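Local coordinates for protein trans-2-enoyl-CoA reductase [NADH] (Treponema denticola ATCC 35405, PDB 4GGO) that reduces the carbon-carbon double bond of trans-2-enoyl-CoA substrates such as crotonyl-CoA with NADH, a step of bacterial fatty acid synthesis, at residues A47-N52 and F72-A77; D142-S147 and E225-L230; E208-W213 and A258-L263. All coordinates share one frame; numbering follows the deposited sequence.

Interaction 1 of 3, residues A47-N52 and F72-A77; sequences AKAPKN and FGYGAA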
ATOM      1  N   ALA A  47      -0.080  -6.694 -25.431  1.00 38.47           N
ATOM      2  CA  ALA A  47       0.661  -5.825 -24.525  1.00 29.02           C
ATOM      3  C   ALA A  47       1.858  -6.552 -23.930  1.00 32.29           C
ATOM      4  O   ALA A  47       1.877  -7.781 -23.860  1.00 31.89           O
ATOM      5  CB  ALA A  47      -0.249  -5.312 -23.419  1.00 32.30           C
ATOM      6  N   LYS A  48       2.856  -5.787 -23.500  1.00 29.06           N
ATOM      7  CA  LYS A  48       4.014  -6.361 -22.829  1.00 34.03           C
ATOM      8  C   LYS A  48       3.616  -6.875 -21.449  1.00 32.65           C
ATOM      9  O   LYS A  48       2.474  -6.704 -21.020  1.00 29.61           O
ATOM     10  CB  LYS A  48       5.140  -5.333 -22.713  1.00 34.41           C
ATOM     11  CG  LYS A  48       5.640  -4.816 -24.053  1.00 37.60           C
ATOM     12  CD  LYS A  48       6.884  -3.959 -23.889  1.00 45.32           C
ATOM     13  CE  LYS A  48       7.440  -3.536 -25.240  1.00 50.45           C
ATOM     14  NZ  LYS A  48       8.713  -2.774 -25.107  1.00 64.51           N
ATOM     15  N   ALA A  49       4.557  -7.504 -20.756  1.00 27.32           N
ATOM     16  CA  ALA A  49       4.272  -8.087 -19.452  1.00 26.68           C
ATOM     17  C   ALA A  49       5.517  -8.095 -18.574  1.00 31.62           C
ATOM     18  O   ALA A  49       6.635  -8.173 -19.081  1.00 30.49           O
ATOM     19  CB  ALA A  49       3.730  -9.500 -19.618  1.00 28.12           C
ATOM     20  N   PRO A  50       5.327  -8.010 -17.248  1.00 31.60           N
ATOM     21  CA  PRO A  50       6.469  -8.102 -16.336  1.00 28.34           C
ATOM     22  C   PRO A  50       7.039  -9.515 -16.336  1.00 29.54           C
ATOM     23  O   PRO A  50       6.303 -10.466 -16.593  1.00 30.65           O
ATOM     24  CB  PRO A  50       5.852  -7.772 -14.973  1.00 23.77           C
ATOM     25  CG  PRO A  50       4.419  -8.145 -15.108  1.00 23.22           C
ATOM     26  CD  PRO A  50       4.054  -7.829 -16.527  1.00 27.64           C
ATOM     27  N   LYS A  51       8.333  -9.645 -16.059  1.00 30.76           N
ATOM     28  CA  LYS A  51       8.990 -10.949 -16.048  1.00 30.26           C
ATOM     29  C   LYS A  51       9.670 -11.204 -14.706  1.00 33.71           C
ATOM     30  O   LYS A  51       9.463 -12.241 -14.076  1.00 30.16           O
ATOM     31  CB  LYS A  51      10.017 -11.040 -17.179  1.00 42.08           C
ATOM     32  CG  LYS A  51      10.648 -12.418 -17.344  1.00 50.02           C
ATOM     33  CD  LYS A  51      11.619 -12.462 -18.520  1.00 57.95           C
ATOM     34  CE  LYS A  51      12.930 -11.746 -18.209  1.00 52.81           C
ATOM     35  NZ  LYS A  51      13.821 -11.713 -19.408  1.00 61.76           N
ATOM     36  N   ASN A  52      10.487 -10.248 -14.280  1.00 28.56           N
ATOM     37  CA  ASN A  52      11.160 -10.320 -12.991  1.00 27.82           C
ATOM     38  C   ASN A  52      10.826  -9.092 -12.156  1.00 24.11           C
ATOM     39  O   ASN A  52      11.213  -7.976 -12.498  1.00 30.85           O
ATOM     40  CB  ASN A  52      12.671 -10.435 -13.184  1.00 26.94           C
ATOM     41  CG  ASN A  52      13.079 -11.754 -13.808  1.00 33.82           C
ATOM     42  OD1 ASN A  52      12.657 -12.821 -13.364  1.00 31.23           O
ATOM     43  ND2 ASN A  52      13.901 -11.687 -14.848  1.00 40.16           N
ATOM     44  N   PHE A  72       0.368 -13.784 -10.301  1.00 21.79           N
ATOM     45  CA  PHE A  72      -0.783 -14.597 -10.682  1.00 21.34           C
ATOM     46  C   PHE A  72      -1.580 -14.031 -11.852  1.00 27.68           C
ATOM     47  O   PHE A  72      -2.503 -14.674 -12.352  1.00 28.17           O
ATOM     48  CB  PHE A  72      -1.685 -14.842  -9.473  1.00 24.34           C
ATOM     49  CG  PHE A  72      -1.002 -15.578  -8.358  1.00 30.86           C
ATOM     50  CD1 PHE A  72      -0.832 -16.951  -8.419  1.00 28.53           C
ATOM     51  CD2 PHE A  72      -0.515 -14.896  -7.256  1.00 26.47           C
ATOM     52  CE1 PHE A  72      -0.197 -17.630  -7.397  1.00 28.47           C
ATOM     53  CE2 PHE A  72       0.119 -15.571  -6.231  1.00 23.38           C
ATOM     54  CZ  PHE A  72       0.278 -16.940  -6.302  1.00 27.90           C
ATOM     55  N   GLY A  73      -1.218 -12.831 -12.291  1.00 27.88           N
ATOM     56  CA  GLY A  73      -1.850 -12.232 -13.451  1.00 23.51           C
ATOM     57  C   GLY A  73      -0.969 -12.332 -14.680  1.00 28.75           C
ATOM     58  O   GLY A  73      -1.458 -12.517 -15.795  1.00 26.64           O
ATOM     59  N   TYR A  74       0.339 -12.219 -14.477  1.00 23.76           N
ATOM     60  CA  TYR A  74       1.279 -12.187 -15.592  1.00 26.63           C
ATOM     61  C   TYR A  74       2.282 -13.339 -15.580  1.00 27.24           C
ATOM     62  O   TYR A  74       3.001 -13.551 -16.556  1.00 24.57           O
ATOM     63  CB  TYR A  74       2.001 -10.837 -15.639  1.00 19.96           C
ATOM     64  CG  TYR A  74       1.092  -9.683 -16.001  1.00 26.36           C
ATOM     65  CD1 TYR A  74       0.875  -9.334 -17.329  1.00 24.57           C
ATOM     66  CD2 TYR A  74       0.443  -8.948 -15.016  1.00 23.91           C
ATOM     67  CE1 TYR A  74       0.043  -8.284 -17.667  1.00 24.85           C
ATOM     68  CE2 TYR A  74      -0.393  -7.896 -15.344  1.00 25.02           C
ATOM     69  CZ  TYR A  74      -0.589  -7.569 -16.671  1.00 23.41           C
ATOM     70  OH  TYR A  74      -1.418  -6.523 -17.004  1.00 20.76           O
ATOM     71  N   GLY A  75       2.325 -14.083 -14.479  1.00 28.43           N
ATOM     72  CA  GLY A  75       3.204 -15.236 -14.373  1.00 29.07           C
ATOM     73  C   GLY A  75       4.638 -14.862 -14.055  1.00 35.31           C
ATOM     74  O   GLY A  75       5.558 -15.650 -14.274  1.00 27.74           O
ATOM     75  N   ALA A  76       4.831 -13.657 -13.528  1.00 24.48           N
ATOM     76  CA  ALA A  76       6.171 -13.140 -13.275  1.00 27.83           C
ATOM     77  C   ALA A  76       6.842 -13.787 -12.071  1.00 28.99           C
ATOM     78  O   ALA A  76       6.177 -14.237 -11.137  1.00 26.13           O
ATOM     79  CB  ALA A  76       6.133 -11.628 -13.104  1.00 26.98           C
ATOM     80  N   ALA A  77       8.169 -13.834 -12.107  1.00 28.28           N
ATOM     81  CA  ALA A  77       8.952 -14.233 -10.949  1.00 28.17           C
ATOM     82  C   ALA A  77       9.068 -13.027 -10.029  1.00 28.74           C
ATOM     83  O   ALA A  77       9.349 -11.918 -10.485  1.00 27.56           O
ATOM     84  CB  ALA A  77      10.326 -14.710 -11.381  1.00 25.94           C
TER
HETATM   85  O   HOH W   1       6.020 -12.930 -16.955  1.00 36.03           O
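P50 lies on the aromatic ring of Y74, and this is the main apolar contact between the loop 47-52 and the end of helix 61-74. P50 CD lies over one face of the Y74 ring, 3.9 Å from its centroid and 28° off the normal, a CH-pi contact in which the two side chains stand at about a right angle. The ring reaches the loop because CG of Y74 sits anti to its carbonyl carbon (chi1 -68°). A49 adds its CB, 3.7 Å from Y74 CD1, and further along P50 CB meets A76 CB at 4.3 Å. P50 and Y74 also both touch helix 311-323, at Y319 and A320.

The polar contacts belong to the backbone. A77 N donates to K51 O at 2.8 Å. Next to it, N52 CA makes a CA-H...O contact of 3.5 Å with A77 O, while N52 OD1 lies beside A77 CB. A water donates to P50 O and to Y74 O (3.1 Å), bridging the two backbones at P50 and Y74.

At G75, which has positive phi, the backbone leaves helical geometry and turns, so that A77 can pair in parallel with N52. This is the return of a beta-alpha-beta crossover, strand 52-56, helix 61-74 and strand 77-82, the opening unit of the Rossmann fold that binds NAD(+).

Interaction 2 of 3, residues D142-S147 and E225-L230; sequences DLIVYS and EGCITL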
ATOM      1  N   ASP A 142      12.744  -6.017 -14.222  1.00 32.48           N
ATOM      2  CA  ASP A 142      12.129  -5.139 -15.214  1.00 31.58           C
ATOM      3  C   ASP A 142      10.975  -4.338 -14.610  1.00 33.11           C
ATOM      4  O   ASP A 142      10.402  -3.468 -15.264  1.00 32.71           O
ATOM      5  CB  ASP A 142      11.663  -5.927 -16.442  1.00 28.06           C
ATOM      6  CG  ASP A 142      10.743  -7.078 -16.085  1.00 36.66           C
ATOM      7  OD1 ASP A 142       9.516  -6.859 -16.013  1.00 36.59           O
ATOM      8  OD2 ASP A 142      11.247  -8.202 -15.883  1.00 38.95           O
ATOM      9  N   LEU A 143      10.644  -4.641 -13.359  1.00 28.57           N
ATOM     10  CA  LEU A 143       9.647  -3.878 -12.616  1.00 32.42           C
ATOM     11  C   LEU A 143       9.979  -3.864 -11.128  1.00 26.46           C
ATOM     12  O   LEU A 143      10.110  -4.915 -10.503  1.00 29.03           O
ATOM     13  CB  LEU A 143       8.242  -4.443 -12.833  1.00 26.71           C
ATOM     14  CG  LEU A 143       7.148  -3.808 -11.970  1.00 28.18           C
ATOM     15  CD1 LEU A 143       6.981  -2.328 -12.294  1.00 28.72           C
ATOM     16  CD2 LEU A 143       5.830  -4.545 -12.134  1.00 25.87           C
ATOM     17  N   ILE A 144      10.118  -2.668 -10.566  1.00 25.97           N
ATOM     18  CA  ILE A 144      10.432  -2.528  -9.149  1.00 25.86           C
ATOM     19  C   ILE A 144       9.377  -1.695  -8.435  1.00 22.12           C
ATOM     20  O   ILE A 144       9.266  -0.491  -8.657  1.00 25.89           O
ATOM     21  CB  ILE A 144      11.814  -1.889  -8.934  1.00 29.49           C
ATOM     22  CG1 ILE A 144      12.893  -2.712  -9.637  1.00 32.10           C
ATOM     23  CG2 ILE A 144      12.118  -1.767  -7.447  1.00 23.01           C
ATOM     24  CD1 ILE A 144      14.281  -2.156  -9.465  1.00 22.71           C
ATOM     25  N   VAL A 145       8.605  -2.343  -7.572  1.00 23.48           N
ATOM     26  CA  VAL A 145       7.529  -1.667  -6.862  1.00 24.30           C
ATOM     27  C   VAL A 145       7.964  -1.262  -5.460  1.00 24.74           C
ATOM     28  O   VAL A 145       8.247  -2.113  -4.617  1.00 24.89           O
ATOM     29  CB  VAL A 145       6.275  -2.554  -6.776  1.00 23.99           C
ATOM     30  CG1 VAL A 145       5.161  -1.829  -6.035  1.00 21.78           C
ATOM     31  CG2 VAL A 145       5.820  -2.962  -8.174  1.00 20.55           C
ATOM     32  N   TYR A 146       8.020   0.043  -5.216  1.00 25.02           N
ATOM     33  CA  TYR A 146       8.383   0.555  -3.900  1.00 26.31           C
ATOM     34  C   TYR A 146       7.134   0.933  -3.114  1.00 28.92           C
ATOM     35  O   TYR A 146       6.539   1.986  -3.347  1.00 23.20           O
ATOM     36  CB  TYR A 146       9.315   1.762  -4.023  1.00 26.55           C
ATOM     37  CG  TYR A 146       9.935   2.186  -2.709  1.00 28.52           C
ATOM     38  CD1 TYR A 146       9.291   3.087  -1.870  1.00 29.89           C
ATOM     39  CD2 TYR A 146      11.163   1.679  -2.307  1.00 28.13           C
ATOM     40  CE1 TYR A 146       9.855   3.472  -0.667  1.00 35.25           C
ATOM     41  CE2 TYR A 146      11.735   2.058  -1.106  1.00 30.82           C
ATOM     42  CZ  TYR A 146      11.077   2.954  -0.291  1.00 35.65           C
ATOM     43  OH  TYR A 146      11.642   3.334   0.903  1.00 41.74           O
ATOM     44  N   SER A 147       6.743   0.074  -2.177  1.00 23.43           N
ATOM     45  CA  SER A 147       5.536   0.303  -1.390  1.00 28.30           C
ATOM     46  C   SER A 147       5.797   0.164   0.106  1.00 33.36           C
ATOM     47  O   SER A 147       4.978  -0.390   0.839  1.00 29.41           O
ATOM     48  CB  SER A 147       4.432  -0.667  -1.818  1.00 25.68           C
ATOM     49  OG  SER A 147       3.255  -0.472  -1.052  1.00 27.90           O
ATOM     50  N   GLU A 225      17.107  -3.076 -19.263  1.00 40.69           N
ATOM     51  CA  GLU A 225      16.913  -1.844 -20.018  1.00 44.40           C
ATOM     52  C   GLU A 225      15.431  -1.489 -20.077  1.00 43.88           C
ATOM     53  O   GLU A 225      14.606  -2.307 -20.483  1.00 40.10           O
ATOM     54  CB  GLU A 225      17.468  -1.999 -21.437  1.00 38.63           C
ATOM     55  CG  GLU A 225      17.412  -0.733 -22.281  1.00 50.52           C
ATOM     56  CD  GLU A 225      18.551   0.223 -21.982  1.00 60.67           C
ATOM     57  OE1 GLU A 225      19.486  -0.169 -21.251  1.00 64.03           O
ATOM     58  OE2 GLU A 225      18.513   1.368 -22.481  1.00 60.17           O
ATOM     59  N   GLY A 226      15.098  -0.272 -19.657  1.00 47.19           N
ATOM     60  CA  GLY A 226      13.722   0.188 -19.661  1.00 43.81           C
ATOM     61  C   GLY A 226      12.939  -0.266 -18.443  1.00 38.06           C
ATOM     62  O   GLY A 226      11.708  -0.295 -18.464  1.00 38.03           O
ATOM     63  N   CYS A 227      13.656  -0.617 -17.380  1.00 34.03           N
ATOM     64  CA  CYS A 227      13.031  -1.086 -16.145  1.00 32.54           C
ATOM     65  C   CYS A 227      12.085  -0.043 -15.557  1.00 34.05           C
ATOM     66  O   CYS A 227      12.427   1.135 -15.452  1.00 33.97           O
ATOM     67  CB  CYS A 227      14.097  -1.460 -15.113  1.00 32.27           C
ATOM     68  SG  CYS A 227      13.440  -2.107 -13.555  1.00 32.91           S
ATOM     69  N   ILE A 228      10.891  -0.486 -15.182  1.00 31.71           N
ATOM     70  CA  ILE A 228       9.913   0.390 -14.552  1.00 28.81           C
ATOM     71  C   ILE A 228      10.058   0.338 -13.036  1.00 25.93           C
ATOM     72  O   ILE A 228      10.121  -0.742 -12.451  1.00 25.79           O
ATOM     73  CB  ILE A 228       8.475  -0.024 -14.913  1.00 28.95           C
ATOM     74  CG1 ILE A 228       8.248   0.075 -16.422  1.00 29.43           C
ATOM     75  CG2 ILE A 228       7.467   0.831 -14.157  1.00 26.79           C
ATOM     76  CD1 ILE A 228       6.872  -0.378 -16.860  1.00 29.04           C
ATOM     77  N   THR A 229      10.123   1.501 -12.399  1.00 26.23           N
ATOM     78  CA  THR A 229      10.081   1.549 -10.942  1.00 25.22           C
ATOM     79  C   THR A 229       9.062   2.577 -10.452  1.00 24.80           C
ATOM     80  O   THR A 229       9.005   3.702 -10.950  1.00 27.28           O
ATOM     81  CB  THR A 229      11.481   1.780 -10.310  1.00 23.46           C
ATOM     82  OG1 THR A 229      11.380   1.713  -8.881  1.00 29.29           O
ATOM     83  CG2 THR A 229      12.059   3.126 -10.717  1.00 28.86           C
ATOM     84  N   LEU A 230       8.244   2.171  -9.486  1.00 26.08           N
ATOM     85  CA  LEU A 230       7.164   3.016  -8.994  1.00 28.06           C
ATOM     86  C   LEU A 230       7.216   3.166  -7.482  1.00 23.05           C
ATOM     87  O   LEU A 230       7.589   2.237  -6.770  1.00 27.87           O
ATOM     88  CB  LEU A 230       5.805   2.428  -9.382  1.00 23.54           C
ATOM     89  CG  LEU A 230       5.567   2.005 -10.832  1.00 32.75           C
ATOM     90  CD1 LEU A 230       4.161   1.448 -10.989  1.00 32.89           C
ATOM     91  CD2 LEU A 230       5.786   3.170 -11.774  1.00 32.91           C
TER
HETATM   92  O   HOH W   2      10.488  -2.610 -18.493  1.00 42.26           O
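Two neighbouring strands of the parallel Rossmann sheet, 141-146 and 227-233, meet here near its middle, with L143 opposite I228, I144 opposite T229 and V145 opposite L230. The short strand axes are 4.6 Å apart and differ in direction by only 7°. Four backbone hydrogen bonds make up the ladder, and their donors come from the two strands in turn: I228 N donates to D142 O, I144 N donates a hydrogen bond to I228 O at 2.7 Å, L230 N donates to I144 O, and Y146 N to L230 O at 2.7 Å.

I144 O is gripped twice, since T229 OG1 also donates to it at 3.1 Å, 32° from the carbonyl plane. The hydroxyl comes down on this carbonyl because OG1 is anti to the backbone N of T229 (chi1 -176°), and T229 OG1 itself accepts a hydrogen bond from W210 NE1 of helix 208-219.

Both faces of the sheet are covered by helices, as in a Rossmann domain. Helix 208-219 packs over the face that carries I144 and T229; helix 311-323 lies against L143 and L230 on the other. C227 SG lies 4.0 Å from I144 CG1 and also rests against the backbone of D142, 3.5 Å from D142 C. On the face of L143 and I228, L143 CD1 leans obliquely onto I228 CG2 at 3.7 Å and close to I228 O.

Y146 ends the pairing with its CB against L230 O, 3.3 Å away. Its hydroxyl bonds D209, and its side chain lies beside L148, an NAD(+)-binding residue.

Interaction 3 of 3, residues E208-W213 and A258-L263; sequences EDWERW and ATAHRL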
ATOM      1  N   GLU A 208      14.461   8.740  -0.394  1.00 29.62           N
ATOM      2  CA  GLU A 208      15.870   8.413  -0.170  1.00 33.18           C
ATOM      3  C   GLU A 208      16.164   6.920  -0.320  1.00 30.65           C
ATOM      4  O   GLU A 208      17.064   6.532  -1.066  1.00 32.51           O
ATOM      5  CB  GLU A 208      16.347   8.910   1.197  1.00 26.71           C
ATOM      6  CG  GLU A 208      16.550  10.416   1.274  1.00 34.66           C
ATOM      7  CD  GLU A 208      17.342  10.838   2.499  1.00 46.86           C
ATOM      8  OE1 GLU A 208      17.567   9.988   3.389  1.00 37.60           O
ATOM      9  OE2 GLU A 208      17.748  12.017   2.567  1.00 44.08           O
ATOM     10  N   ASP A 209      15.406   6.089   0.387  1.00 26.97           N
ATOM     11  CA  ASP A 209      15.629   4.647   0.351  1.00 33.25           C
ATOM     12  C   ASP A 209      15.331   4.070  -1.027  1.00 29.42           C
ATOM     13  O   ASP A 209      16.010   3.152  -1.487  1.00 33.64           O
ATOM     14  CB  ASP A 209      14.777   3.938   1.402  1.00 30.74           C
ATOM     15  CG  ASP A 209      15.038   2.447   1.448  1.00 35.00           C
ATOM     16  OD1 ASP A 209      16.212   2.053   1.611  1.00 34.31           O
ATOM     17  OD2 ASP A 209      14.070   1.669   1.310  1.00 31.71           O
ATOM     18  N   TRP A 210      14.305   4.612  -1.674  1.00 28.07           N
ATOM     19  CA  TRP A 210      13.925   4.203  -3.019  1.00 29.34           C
ATOM     20  C   TRP A 210      15.100   4.383  -3.971  1.00 28.21           C
ATOM     21  O   TRP A 210      15.477   3.459  -4.692  1.00 26.06           O
ATOM     22  CB  TRP A 210      12.734   5.038  -3.494  1.00 26.35           C
ATOM     23  CG  TRP A 210      12.247   4.713  -4.870  1.00 27.22           C
ATOM     24  CD1 TRP A 210      12.425   3.547  -5.557  1.00 23.40           C
ATOM     25  CD2 TRP A 210      11.495   5.576  -5.733  1.00 22.84           C
ATOM     26  NE1 TRP A 210      11.831   3.631  -6.793  1.00 22.13           N
ATOM     27  CE2 TRP A 210      11.254   4.867  -6.926  1.00 28.67           C
ATOM     28  CE3 TRP A 210      11.006   6.879  -5.611  1.00 23.96           C
ATOM     29  CZ2 TRP A 210      10.541   5.416  -7.989  1.00 24.43           C
ATOM     30  CZ3 TRP A 210      10.299   7.424  -6.670  1.00 28.28           C
ATOM     31  CH2 TRP A 210      10.074   6.693  -7.842  1.00 27.70           C
ATOM     32  N   GLU A 211      15.678   5.579  -3.958  1.00 27.57           N
ATOM     33  CA  GLU A 211      16.812   5.898  -4.813  1.00 34.68           C
ATOM     34  C   GLU A 211      18.022   5.043  -4.444  1.00 34.17           C
ATOM     35  O   GLU A 211      18.806   4.656  -5.309  1.00 32.69           O
ATOM     36  CB  GLU A 211      17.156   7.386  -4.704  1.00 38.33           C
ATOM     37  CG  GLU A 211      18.146   7.876  -5.748  1.00 41.86           C
ATOM     38  CD  GLU A 211      18.347   9.378  -5.698  1.00 47.30           C
ATOM     39  OE1 GLU A 211      18.183   9.966  -4.608  1.00 48.14           O
ATOM     40  OE2 GLU A 211      18.660   9.974  -6.750  1.00 48.97           O
ATOM     41  N   ARG A 212      18.160   4.744  -3.157  1.00 28.02           N
ATOM     42  CA  ARG A 212      19.256   3.908  -2.684  1.00 30.21           C
ATOM     43  C   ARG A 212      19.109   2.487  -3.221  1.00 34.31           C
ATOM     44  O   ARG A 212      20.092   1.866  -3.626  1.00 37.85           O
ATOM     45  CB  ARG A 212      19.310   3.899  -1.155  1.00 28.94           C
ATOM     46  CG  ARG A 212      20.617   3.365  -0.583  1.00 41.09           C
ATOM     47  CD  ARG A 212      20.587   3.343   0.938  1.00 37.56           C
ATOM     48  NE  ARG A 212      21.859   2.913   1.512  1.00 45.39           N
ATOM     49  CZ  ARG A 212      22.778   3.741   2.002  1.00 50.05           C
ATOM     50  NH1 ARG A 212      22.566   5.050   1.994  1.00 43.90           N
ATOM     51  NH2 ARG A 212      23.905   3.258   2.507  1.00 43.56           N
ATOM     52  N   TRP A 213      17.879   1.982  -3.224  1.00 31.22           N
ATOM     53  CA  TRP A 213      17.589   0.667  -3.787  1.00 29.75           C
ATOM     54  C   TRP A 213      17.959   0.615  -5.265  1.00 35.99           C
ATOM     55  O   TRP A 213      18.613  -0.323  -5.716  1.00 34.41           O
ATOM     56  CB  TRP A 213      16.110   0.313  -3.615  1.00 29.73           C
ATOM     57  CG  TRP A 213      15.787  -0.388  -2.332  1.00 22.15           C
ATOM     58  CD1 TRP A 213      15.295   0.174  -1.190  1.00 28.43           C
ATOM     59  CD2 TRP A 213      15.928  -1.788  -2.061  1.00 26.80           C
ATOM     60  NE1 TRP A 213      15.124  -0.788  -0.223  1.00 25.42           N
ATOM     61  CE2 TRP A 213      15.504  -2.002  -0.733  1.00 27.64           C
ATOM     62  CE3 TRP A 213      16.373  -2.881  -2.810  1.00 29.24           C
ATOM     63  CZ2 TRP A 213      15.513  -3.263  -0.141  1.00 28.02           C
ATOM     64  CZ3 TRP A 213      16.379  -4.132  -2.221  1.00 22.01           C
ATOM     65  CH2 TRP A 213      15.952  -4.313  -0.901  1.00 25.52           C
ATOM     66  N   ALA A 258      10.453  14.563  -6.609  1.00 30.74           N
ATOM     67  CA  ALA A 258      11.757  15.043  -7.051  1.00 36.97           C
ATOM     68  C   ALA A 258      12.729  13.880  -7.226  1.00 34.03           C
ATOM     69  O   ALA A 258      13.638  13.934  -8.054  1.00 33.88           O
ATOM     70  CB  ALA A 258      12.308  16.050  -6.061  1.00 36.47           C
ATOM     71  N   THR A 259      12.528  12.827  -6.439  1.00 33.48           N
ATOM     72  CA  THR A 259      13.369  11.638  -6.517  1.00 34.00           C
ATOM     73  C   THR A 259      13.123  10.860  -7.808  1.00 35.87           C
ATOM     74  O   THR A 259      14.069  10.493  -8.505  1.00 31.06           O
ATOM     75  CB  THR A 259      13.160  10.715  -5.300  1.00 34.38           C
ATOM     76  OG1 THR A 259      13.593  11.386  -4.110  1.00 32.89           O
ATOM     77  CG2 THR A 259      13.954   9.428  -5.463  1.00 31.23           C
ATOM     78  N   ALA A 260      11.852  10.619  -8.125  1.00 28.39           N
ATOM     79  CA  ALA A 260      11.477   9.931  -9.359  1.00 35.26           C
ATOM     80  C   ALA A 260      11.995  10.708 -10.555  1.00 33.97           C
ATOM     81  O   ALA A 260      12.322  10.143 -11.597  1.00 35.36           O
ATOM     82  CB  ALA A 260       9.967   9.788  -9.447  1.00 30.32           C
ATOM     83  N   HIS A 261      12.060  12.021 -10.380  1.00 33.53           N
ATOM     84  CA  HIS A 261      12.529  12.926 -11.409  1.00 37.65           C
ATOM     85  C   HIS A 261      14.036  12.784 -11.594  1.00 40.11           C
ATOM     86  O   HIS A 261      14.526  12.679 -12.719  1.00 35.16           O
ATOM     87  CB  HIS A 261      12.174  14.356 -11.008  1.00 39.50           C
ATOM     88  CG  HIS A 261      12.399  15.364 -12.089  1.00 52.73           C
ATOM     89  ND1 HIS A 261      13.177  16.487 -11.905  1.00 62.43           N
ATOM     90  CD2 HIS A 261      11.939  15.427 -13.358  1.00 57.54           C
ATOM     91  CE1 HIS A 261      13.191  17.196 -13.019  1.00 65.51           C
ATOM     92  NE2 HIS A 261      12.445  16.578 -13.916  1.00 63.71           N
ATOM     93  N   ARG A 262      14.766  12.775 -10.483  1.00 34.84           N
ATOM     94  CA  ARG A 262      16.217  12.635 -10.518  1.00 43.13           C
ATOM     95  C   ARG A 262      16.629  11.248 -11.010  1.00 40.62           C
ATOM     96  O   ARG A 262      17.637  11.100 -11.704  1.00 39.31           O
ATOM     97  CB  ARG A 262      16.815  12.921  -9.136  1.00 41.46           C
ATOM     98  CG  ARG A 262      18.329  12.804  -9.074  1.00 44.76           C
ATOM     99  CD  ARG A 262      18.905  13.484  -7.837  1.00 49.47           C
ATOM    100  NE  ARG A 262      18.590  12.779  -6.598  1.00 48.85           N
ATOM    101  CZ  ARG A 262      17.628  13.139  -5.753  1.00 59.82           C
ATOM    102  NH1 ARG A 262      16.876  14.201  -6.012  1.00 52.73           N
ATOM    103  NH2 ARG A 262      17.417  12.438  -4.647  1.00 58.73           N
ATOM    104  N   LEU A 263      15.840  10.239 -10.652  1.00 35.08           N
ATOM    105  CA  LEU A 263      16.079   8.870 -11.102  1.00 34.98           C
ATOM    106  C   LEU A 263      16.083   8.765 -12.627  1.00 36.89           C
ATOM    107  O   LEU A 263      16.934   8.093 -13.209  1.00 41.04           O
ATOM    108  CB  LEU A 263      15.026   7.924 -10.518  1.00 30.60           C
ATOM    109  CG  LEU A 263      15.168   7.521  -9.049  1.00 36.49           C
ATOM    110  CD1 LEU A 263      13.999   6.644  -8.623  1.00 28.48           C
ATOM    111  CD2 LEU A 263      16.490   6.806  -8.815  1.00 34.43           C
TER
HETATM  112  O   HOH W   3      16.187  10.909  -2.843  1.00 35.27           O
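Helices 208-219 and 248-266 run nearly side by side and in the same direction here, their short axes 9.9 Å apart and crossing at -20°. W210 fills the gap with its indole. L263 CD1 stands over the centre of the six-membered ring of W210, 3.7 Å from the centroid and 14° off the normal, a CH-pi contact, while A260 CB reaches W210 CH2 at 3.5 Å and T259 CG2 approaches CE3. The two helices run alongside each other on one side of the Rossmann sheet, packed through this indole.

E211 continues the contact away from the indole. Its chain is extended beyond CG, and its methylenes pass T259 CG2 and L263 CD2, the latter 3.6 Å from E211 CG. The carboxylate then meets R262, whose chain is bent at chi3, in a salt bridge. R262 NH2 donates to E211 OE1 at 2.6 Å on the syn side, tilted out of the carboxylate plane, and R262 NE makes a weak bond to E211 OE2 at 2.8 Å, the carboxylate and guanidinium planes being 49° apart. A water donates both to E211 OE1 and to T259 OG1, which also bonds H255 O.

Moving from the sheet to its margins changes the chemistry of the contacts. Interactions 2 and 3 are both buried; the first is built of strands, the second of helices. In interaction 2 backbone bonds set the register and aliphatic groups fill both faces. Interaction 1, partly buried, has a single direct backbone bond, a water bridge and a proline-tyrosine contact at the entry to a neighbouring strand. In interaction 3 the helices meet through an apolar centre and a charged pair. The three are linked in sequence across the fold. D142 OD2 accepts from N52 N (2.7 Å), linking 1 to 2, while T229 with W210 and Y146 with D209 link 2 to 3; interactions 1 and 3 do not touch.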